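Local coordinates for protein laccase (PDB 4F7K) that probably oxidises phenolic and related substrates at its copper centres and passes the electrons to dioxygen, which is reduced to water, at residues A[358-363]-A[374-379]; A[208-213]-A[276-281]. All blocks are in the same frame, centred on the assembly; numbering follows the deposited sequence.

Contact 2 comes first along the chain and is complete before contact 1 begins; their centres lie about 17 Å apart. Contact 2 packs the end of strand 204-211, in the six-stranded sheet of the second cupredoxin-like domain, against the loop that leads on towards the third. Contact 1 lies within that third domain, where strands 360-363 and 375-378 come from different sheets and face each other. The two contacts meet at Asp-212 of 208-213: its backbone O takes a probable hydrogen bond from His-359 NE2 and its OD2 one from Asp-374 N. Neighbouring domains are thus joined by polar bonds at their interface.

Contact 1: A[358-363]-A[374-379]; sequences HHFFEV and DTTLVD
Asp-374 lays its CB over the centre of the His-359 imidazole in a CH-pi contact, 3.5 Å from the ring centroid and 11° off the ring normal. The two side chains run side by side in the same direction, with the carboxylate turned 67° from the ring plane. Asp-374 OD2 comes within 2.9 Å of His-359 NE2, but at too poor an angle for a hydrogen bond; NE2 bonds instead to the backbone O of Asp-212, and OD2 forms a salt bridge with Arg-232. With an alanine here in place of the histidine, the Asp-374 methylene would probably lose its cover and the Asp-212 carbonyl its donor. The other carboxylate oxygen, Asp-374 OD1, accepts a hydrogen bond from Thr-375 OG1 at 2.8 Å, nearly along its own C-O axis, and that hydroxyl is also bonded to His-62. Segment 358-363 follows the His-Leu-His sequence of His-354 and His-356, a multicopper oxidase signature, and the contact spans the cupredoxin-like beta sandwich: strands 360-363 and 375-378 belong to separate sheets, their axes 8.7 Å apart. Between them, Phe-360 brings CZ to 3.6 Å from the Thr-376 methyl CG2, the two side chains crossing obliquely, while its CE2 lies 3.4 Å from Asp-374 O, itself a partner of His-354. Glu-362 slides past Thr-376 in the reverse sense. With Thr-376 OG1 turned opposite the backbone N (chi1 -172°), the hydroxyl donates to Glu-362 OE2 at 2.6 Å, reaching it on the anti side and somewhat out of the carboxylate plane.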
ATOM      1  N   HIS A 358       9.706   7.047  -6.759  1.00 41.69           N
ATOM      2  CA  HIS A 358      10.638   6.038  -7.221  1.00 42.65           C
ATOM      3  C   HIS A 358      10.320   4.717  -6.554  1.00 42.24           C
ATOM      4  O   HIS A 358       9.761   4.696  -5.439  1.00 40.14           O
ATOM      5  CB  HIS A 358      12.052   6.443  -6.801  1.00 42.76           C
ATOM      6  CG  HIS A 358      12.505   7.701  -7.451  1.00 43.88           C
ATOM      7  ND1 HIS A 358      12.070   8.945  -7.034  1.00 38.96           N
ATOM      8  CD2 HIS A 358      13.277   7.906  -8.553  1.00 42.23           C
ATOM      9  CE1 HIS A 358      12.588   9.864  -7.837  1.00 46.45           C
ATOM     10  NE2 HIS A 358      13.338   9.263  -8.754  1.00 42.66           N
ATOM     11  N   HIS A 359      10.631   3.630  -7.262  1.00 44.28           N
ATOM     12  CA  HIS A 359      10.793   2.314  -6.657  1.00 44.72           C
ATOM     13  C   HIS A 359      12.283   2.047  -6.457  1.00 47.13           C
ATOM     14  O   HIS A 359      13.121   2.693  -7.068  1.00 48.88           O
ATOM     15  CB  HIS A 359      10.158   1.224  -7.521  1.00 45.30           C
ATOM     16  CG  HIS A 359       8.686   1.035  -7.272  1.00 44.33           C
ATOM     17  ND1 HIS A 359       7.737   1.979  -7.618  1.00 43.37           N
ATOM     18  CD2 HIS A 359       8.001  -0.007  -6.747  1.00 42.04           C
ATOM     19  CE1 HIS A 359       6.536   1.539  -7.286  1.00 41.62           C
ATOM     20  NE2 HIS A 359       6.666   0.332  -6.767  1.00 41.89           N
ATOM     21  N   PHE A 360      12.611   1.101  -5.586  1.00 47.58           N
ATOM     22  CA  PHE A 360      13.998   0.784  -5.273  1.00 49.18           C
ATOM     23  C   PHE A 360      14.152  -0.701  -4.983  1.00 49.88           C
ATOM     24  O   PHE A 360      13.174  -1.365  -4.593  1.00 48.30           O
ATOM     25  CB  PHE A 360      14.461   1.577  -4.049  1.00 47.96           C
ATOM     26  CG  PHE A 360      13.604   1.361  -2.829  1.00 45.27           C
ATOM     27  CD1 PHE A 360      13.777   0.239  -2.032  1.00 43.35           C
ATOM     28  CD2 PHE A 360      12.602   2.274  -2.497  1.00 43.00           C
ATOM     29  CE1 PHE A 360      12.981   0.036  -0.891  1.00 42.27           C
ATOM     30  CE2 PHE A 360      11.796   2.070  -1.370  1.00 41.43           C
ATOM     31  CZ  PHE A 360      11.992   0.938  -0.568  1.00 40.20           C
ATOM     32  N   PHE A 361      15.378  -1.208  -5.153  1.00 51.78           N
ATOM     33  CA  PHE A 361      15.705  -2.584  -4.771  1.00 52.50           C
ATOM     34  C   PHE A 361      16.147  -2.728  -3.302  1.00 51.26           C
ATOM     35  O   PHE A 361      17.007  -1.974  -2.834  1.00 51.33           O
ATOM     36  CB  PHE A 361      16.821  -3.139  -5.653  1.00 55.55           C
ATOM     37  CG  PHE A 361      16.451  -3.282  -7.103  1.00 57.32           C
ATOM     38  CD1 PHE A 361      15.783  -4.420  -7.562  1.00 57.47           C
ATOM     39  CD2 PHE A 361      16.819  -2.303  -8.026  1.00 57.34           C
ATOM     40  CE1 PHE A 361      15.466  -4.569  -8.916  1.00 58.82           C
ATOM     41  CE2 PHE A 361      16.499  -2.436  -9.382  1.00 58.00           C
ATOM     42  CZ  PHE A 361      15.824  -3.569  -9.830  1.00 58.75           C
ATOM     43  N   GLU A 362      15.589  -3.709  -2.593  1.00 49.69           N
ATOM     44  CA  GLU A 362      16.205  -4.136  -1.339  1.00 50.25           C
ATOM     45  C   GLU A 362      17.427  -5.008  -1.701  1.00 53.86           C
ATOM     46  O   GLU A 362      17.430  -5.688  -2.735  1.00 55.55           O
ATOM     47  CB  GLU A 362      15.229  -4.891  -0.418  1.00 49.02           C
ATOM     48  CG  GLU A 362      13.909  -4.118  -0.014  1.00 46.48           C
ATOM     49  CD  GLU A 362      12.859  -5.011   0.648  1.00 47.19           C
ATOM     50  OE1 GLU A 362      12.833  -6.212   0.364  1.00 47.39           O
ATOM     51  OE2 GLU A 362      12.019  -4.513   1.446  1.00 48.25           O
ATOM     52  N   VAL A 363      18.471  -4.935  -0.879  1.00 54.53           N
ATOM     53  CA  VAL A 363      19.711  -5.678  -1.123  1.00 58.55           C
ATOM     54  C   VAL A 363      19.776  -6.848  -0.150  1.00 59.13           C
ATOM     55  O   VAL A 363      19.672  -6.664   1.062  1.00 57.78           O
ATOM     56  CB  VAL A 363      20.950  -4.761  -1.034  1.00 59.30           C
ATOM     57  CG1 VAL A 363      22.252  -5.564  -1.083  1.00 63.93           C
ATOM     58  CG2 VAL A 363      20.924  -3.748  -2.161  1.00 59.21           C
ATOM     59  N   ASP A 374       8.408  -0.100  -3.218  1.00 39.28           N
ATOM     60  CA  ASP A 374       8.381   1.334  -3.012  1.00 39.00           C
ATOM     61  C   ASP A 374       8.332   1.650  -1.499  1.00 37.54           C
ATOM     62  O   ASP A 374       8.463   2.815  -1.101  1.00 37.69           O
ATOM     63  CB  ASP A 374       7.267   2.033  -3.842  1.00 38.49           C
ATOM     64  CG  ASP A 374       5.862   1.525  -3.524  1.00 39.94           C
ATOM     65  OD1 ASP A 374       5.537   1.361  -2.310  1.00 35.98           O
ATOM     66  OD2 ASP A 374       5.068   1.298  -4.497  1.00 41.73           O
ATOM     67  N   THR A 375       8.205   0.601  -0.681  1.00 35.42           N
ATOM     68  CA  THR A 375       8.094   0.725   0.759  1.00 34.74           C
ATOM     69  C   THR A 375       8.828  -0.445   1.359  1.00 34.80           C
ATOM     70  O   THR A 375       8.590  -1.591   0.966  1.00 34.65           O
ATOM     71  CB  THR A 375       6.601   0.592   1.210  1.00 33.19           C
ATOM     72  OG1 THR A 375       5.782   1.501   0.473  1.00 36.24           O
ATOM     73  CG2 THR A 375       6.414   0.838   2.702  1.00 31.48           C
ATOM     74  N   THR A 376       9.673  -0.178   2.341  1.00 33.72           N
ATOM     75  CA  THR A 376      10.408  -1.238   2.966  1.00 35.14           C
ATOM     76  C   THR A 376      10.328  -1.177   4.488  1.00 35.62           C
ATOM     77  O   THR A 376       9.692  -0.284   5.039  1.00 35.61           O
ATOM     78  CB  THR A 376      11.855  -1.299   2.458  1.00 37.47           C
ATOM     79  OG1 THR A 376      12.468  -2.473   2.973  1.00 36.36           O
ATOM     80  CG2 THR A 376      12.656  -0.054   2.826  1.00 36.66           C
ATOM     81  N   LEU A 377      10.901  -2.165   5.156  1.00 36.80           N
ATOM     82  CA  LEU A 377      10.821  -2.244   6.611  1.00 38.07           C
ATOM     83  C   LEU A 377      12.173  -2.568   7.155  1.00 39.17           C
ATOM     84  O   LEU A 377      12.796  -3.519   6.699  1.00 41.75           O
ATOM     85  CB  LEU A 377       9.828  -3.318   7.102  1.00 37.41           C
ATOM     86  CG  LEU A 377       9.788  -3.289   8.650  1.00 40.03           C
ATOM     87  CD1 LEU A 377       8.580  -2.534   9.187  1.00 36.88           C
ATOM     88  CD2 LEU A 377       9.940  -4.678   9.294  1.00 42.57           C
ATOM     89  N   VAL A 378      12.645  -1.762   8.096  1.00 39.16           N
ATOM     90  CA  VAL A 378      13.927  -2.032   8.741  1.00 40.85           C
ATOM     91  C   VAL A 378      13.701  -2.294  10.210  1.00 40.92           C
ATOM     92  O   VAL A 378      13.368  -1.386  10.979  1.00 38.98           O
ATOM     93  CB  VAL A 378      14.928  -0.884   8.568  1.00 42.42           C
ATOM     94  CG1 VAL A 378      16.284  -1.247   9.203  1.00 43.20           C
ATOM     95  CG2 VAL A 378      15.110  -0.558   7.081  1.00 43.46           C
ATOM     96  N   ASP A 379      13.886  -3.552  10.596  1.00 42.45           N
ATOM     97  CA  ASP A 379      13.681  -3.928  11.970  1.00 43.75           C
ATOM     98  C   ASP A 379      14.663  -3.270  12.919  1.00 44.25           C
ATOM     99  O   ASP A 379      15.707  -2.748  12.506  1.00 45.39           O
ATOM    100  CB  ASP A 379      13.652  -5.441  12.144  1.00 45.31           C
ATOM    101  CG  ASP A 379      12.539  -5.888  13.103  1.00 48.71           C
ATOM    102  OD1 ASP A 379      12.463  -5.383  14.272  1.00 48.39           O
ATOM    103  OD2 ASP A 379      11.723  -6.734  12.659  1.00 52.68           O
TER

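Contact 2: A[208-213]-A[276-281]; sequences VVALDG and PALPPN
Leu-278 holds CG anti to its carbonyl carbon (chi1 -66°) and extends beyond it (chi2 174°), which carries CD1 towards strand 204-211; Val-209, at chi1 -61°, sets CG2 between its own backbone N and carbonyl carbon, facing that methyl. The two side chains cross at about a right angle, with Leu-278 CD1 3.6 Å from Val-209 CG2. The same CD1 also lies 3.8 Å from Ala-210 CB, so one leucine methyl covers two consecutive strand residues. Val-209 CG1, the other branch, rests 3.8 Å from the carbonyl O of Pro-276. Beside this apolar patch a water joins the two segments: it donates to Val-209 O at 2.6 Å and accepts from Leu-278 N at 2.9 Å, so the two backbones are bridged by the water rather than bonded directly. Pro-215, on the adjoining strand 214-220, and Arg-185, on strand 183-190 of the same sheet, also touch Leu-278, which is buried. The contact lays the loop between strands 256-261 and 290-295 on the sheet of the second cupredoxin-like domain. That adjacent residues both turn their side chains to the loop fits a classic beta bulge, in which Val-209 and Ala-210 together face Asp-234 on strand 232-239.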
ATOM      1  N   VAL A 208       2.411 -15.620  -5.527  1.00 47.76           N
ATOM      2  CA  VAL A 208       2.710 -14.189  -5.569  1.00 45.85           C
ATOM      3  C   VAL A 208       3.242 -13.831  -6.959  1.00 46.80           C
ATOM      4  O   VAL A 208       4.246 -14.356  -7.366  1.00 49.34           O
ATOM      5  CB  VAL A 208       3.765 -13.769  -4.509  1.00 45.07           C
ATOM      6  CG1 VAL A 208       4.025 -12.278  -4.590  1.00 44.50           C
ATOM      7  CG2 VAL A 208       3.290 -14.116  -3.090  1.00 45.03           C
ATOM      8  N   VAL A 209       2.575 -12.916  -7.653  1.00 45.52           N
ATOM      9  CA  VAL A 209       3.001 -12.476  -8.975  1.00 47.32           C
ATOM     10  C   VAL A 209       3.506 -11.029  -9.051  1.00 46.80           C
ATOM     11  O   VAL A 209       4.125 -10.656 -10.054  1.00 49.52           O
ATOM     12  CB  VAL A 209       1.901 -12.702 -10.035  1.00 47.94           C
ATOM     13  CG1 VAL A 209       1.583 -14.192 -10.139  1.00 47.65           C
ATOM     14  CG2 VAL A 209       0.623 -11.863  -9.669  1.00 45.37           C
ATOM     15  N   ALA A 210       3.242 -10.225  -8.021  1.00 44.47           N
ATOM     16  CA  ALA A 210       3.795  -8.860  -7.934  1.00 43.80           C
ATOM     17  C   ALA A 210       4.000  -8.387  -6.494  1.00 41.17           C
ATOM     18  O   ALA A 210       3.325  -8.853  -5.576  1.00 39.58           O
ATOM     19  CB  ALA A 210       2.894  -7.852  -8.691  1.00 43.08           C
ATOM     20  N   LEU A 211       4.947  -7.472  -6.306  1.00 40.91           N
ATOM     21  CA  LEU A 211       5.076  -6.768  -5.025  1.00 39.03           C
ATOM     22  C   LEU A 211       5.123  -5.261  -5.257  1.00 38.31           C
ATOM     23  O   LEU A 211       5.836  -4.783  -6.164  1.00 38.65           O
ATOM     24  CB  LEU A 211       6.293  -7.236  -4.226  1.00 39.97           C
ATOM     25  CG  LEU A 211       6.432  -8.748  -3.992  1.00 41.41           C
ATOM     26  CD1 LEU A 211       7.872  -9.120  -3.633  1.00 41.58           C
ATOM     27  CD2 LEU A 211       5.463  -9.241  -2.922  1.00 35.72           C
ATOM     28  N   ASP A 212       4.363  -4.521  -4.438  1.00 35.15           N
ATOM     29  CA  ASP A 212       4.328  -3.062  -4.543  1.00 34.85           C
ATOM     30  C   ASP A 212       4.038  -2.566  -5.976  1.00 35.90           C
ATOM     31  O   ASP A 212       4.636  -1.605  -6.467  1.00 36.60           O
ATOM     32  CB  ASP A 212       5.604  -2.456  -3.979  1.00 35.83           C
ATOM     33  CG  ASP A 212       5.758  -2.706  -2.469  1.00 36.11           C
ATOM     34  OD1 ASP A 212       4.854  -3.304  -1.855  1.00 35.62           O
ATOM     35  OD2 ASP A 212       6.785  -2.292  -1.898  1.00 34.23           O
ATOM     36  N   GLY A 213       3.110  -3.229  -6.644  1.00 35.53           N
ATOM     37  CA  GLY A 213       2.737  -2.811  -7.994  1.00 38.37           C
ATOM     38  C   GLY A 213       3.718  -3.254  -9.062  1.00 42.17           C
ATOM     39  O   GLY A 213       3.498  -2.979 -10.230  1.00 44.27           O
ATOM     40  N   PRO A 276       0.134 -17.701 -14.704  1.00 72.05           N
ATOM     41  CA  PRO A 276       1.035 -16.955 -15.585  1.00 73.27           C
ATOM     42  C   PRO A 276       1.777 -15.871 -14.793  1.00 70.05           C
ATOM     43  O   PRO A 276       1.362 -15.517 -13.684  1.00 66.87           O
ATOM     44  CB  PRO A 276       0.070 -16.315 -16.576  1.00 73.42           C
ATOM     45  CG  PRO A 276      -1.141 -16.001 -15.708  1.00 70.80           C
ATOM     46  CD  PRO A 276      -1.247 -17.172 -14.757  1.00 70.22           C
ATOM     47  N   ALA A 277       2.873 -15.365 -15.349  1.00 71.03           N
ATOM     48  CA  ALA A 277       3.539 -14.204 -14.775  1.00 68.31           C
ATOM     49  C   ALA A 277       2.911 -12.927 -15.345  1.00 66.76           C
ATOM     50  O   ALA A 277       2.392 -12.923 -16.467  1.00 68.54           O
ATOM     51  CB  ALA A 277       5.029 -14.252 -15.072  1.00 70.19           C
ATOM     52  N   LEU A 278       2.963 -11.847 -14.573  1.00 63.15           N
ATOM     53  CA  LEU A 278       2.503 -10.540 -15.063  1.00 62.21           C
ATOM     54  C   LEU A 278       3.515  -9.921 -16.048  1.00 64.26           C
ATOM     55  O   LEU A 278       4.727 -10.094 -15.882  1.00 65.24           O
ATOM     56  CB  LEU A 278       2.209  -9.579 -13.894  1.00 57.72           C
ATOM     57  CG  LEU A 278       1.036  -9.959 -12.979  1.00 56.10           C
ATOM     58  CD1 LEU A 278       0.950  -9.022 -11.795  1.00 52.94           C
ATOM     59  CD2 LEU A 278      -0.297  -9.975 -13.726  1.00 55.53           C
ATOM     60  N   PRO A 279       3.018  -9.198 -17.071  1.00 65.51           N
ATOM     61  CA  PRO A 279       3.922  -8.477 -17.984  1.00 67.91           C
ATOM     62  C   PRO A 279       4.726  -7.421 -17.217  1.00 66.41           C
ATOM     63  O   PRO A 279       4.183  -6.776 -16.299  1.00 63.24           O
ATOM     64  CB  PRO A 279       2.975  -7.822 -18.999  1.00 68.54           C
ATOM     65  CG  PRO A 279       1.612  -7.887 -18.395  1.00 66.52           C
ATOM     66  CD  PRO A 279       1.599  -9.063 -17.462  1.00 64.91           C
ATOM     67  N   PRO A 280       6.017  -7.265 -17.552  1.00 68.65           N
ATOM     68  CA  PRO A 280       6.870  -6.420 -16.712  1.00 67.34           C
ATOM     69  C   PRO A 280       6.576  -4.940 -16.904  1.00 66.69           C
ATOM     70  O   PRO A 280       6.039  -4.545 -17.928  1.00 68.51           O
ATOM     71  CB  PRO A 280       8.304  -6.750 -17.200  1.00 70.64           C
ATOM     72  CG  PRO A 280       8.161  -7.954 -18.114  1.00 73.42           C
ATOM     73  CD  PRO A 280       6.778  -7.865 -18.674  1.00 73.35           C
ATOM     74  N   ASN A 281       6.902  -4.147 -15.895  1.00 65.09           N
ATOM     75  CA  ASN A 281       6.889  -2.684 -15.981  1.00 65.32           C
ATOM     76  C   ASN A 281       8.290  -2.243 -16.352  1.00 68.25           C
ATOM     77  O   ASN A 281       9.218  -3.005 -16.138  1.00 69.74           O
ATOM     78  CB  ASN A 281       6.481  -2.087 -14.618  1.00 60.50           C
ATOM     79  CG  ASN A 281       5.005  -2.233 -14.342  1.00 58.11           C
ATOM     80  OD1 ASN A 281       4.570  -2.353 -13.172  1.00 55.78           O
ATOM     81  ND2 ASN A 281       4.207  -2.202 -15.408  1.00 55.79           N
TER
HETATM   82  O   HOH W   1       4.842 -11.716 -12.345  1.00  9.11           O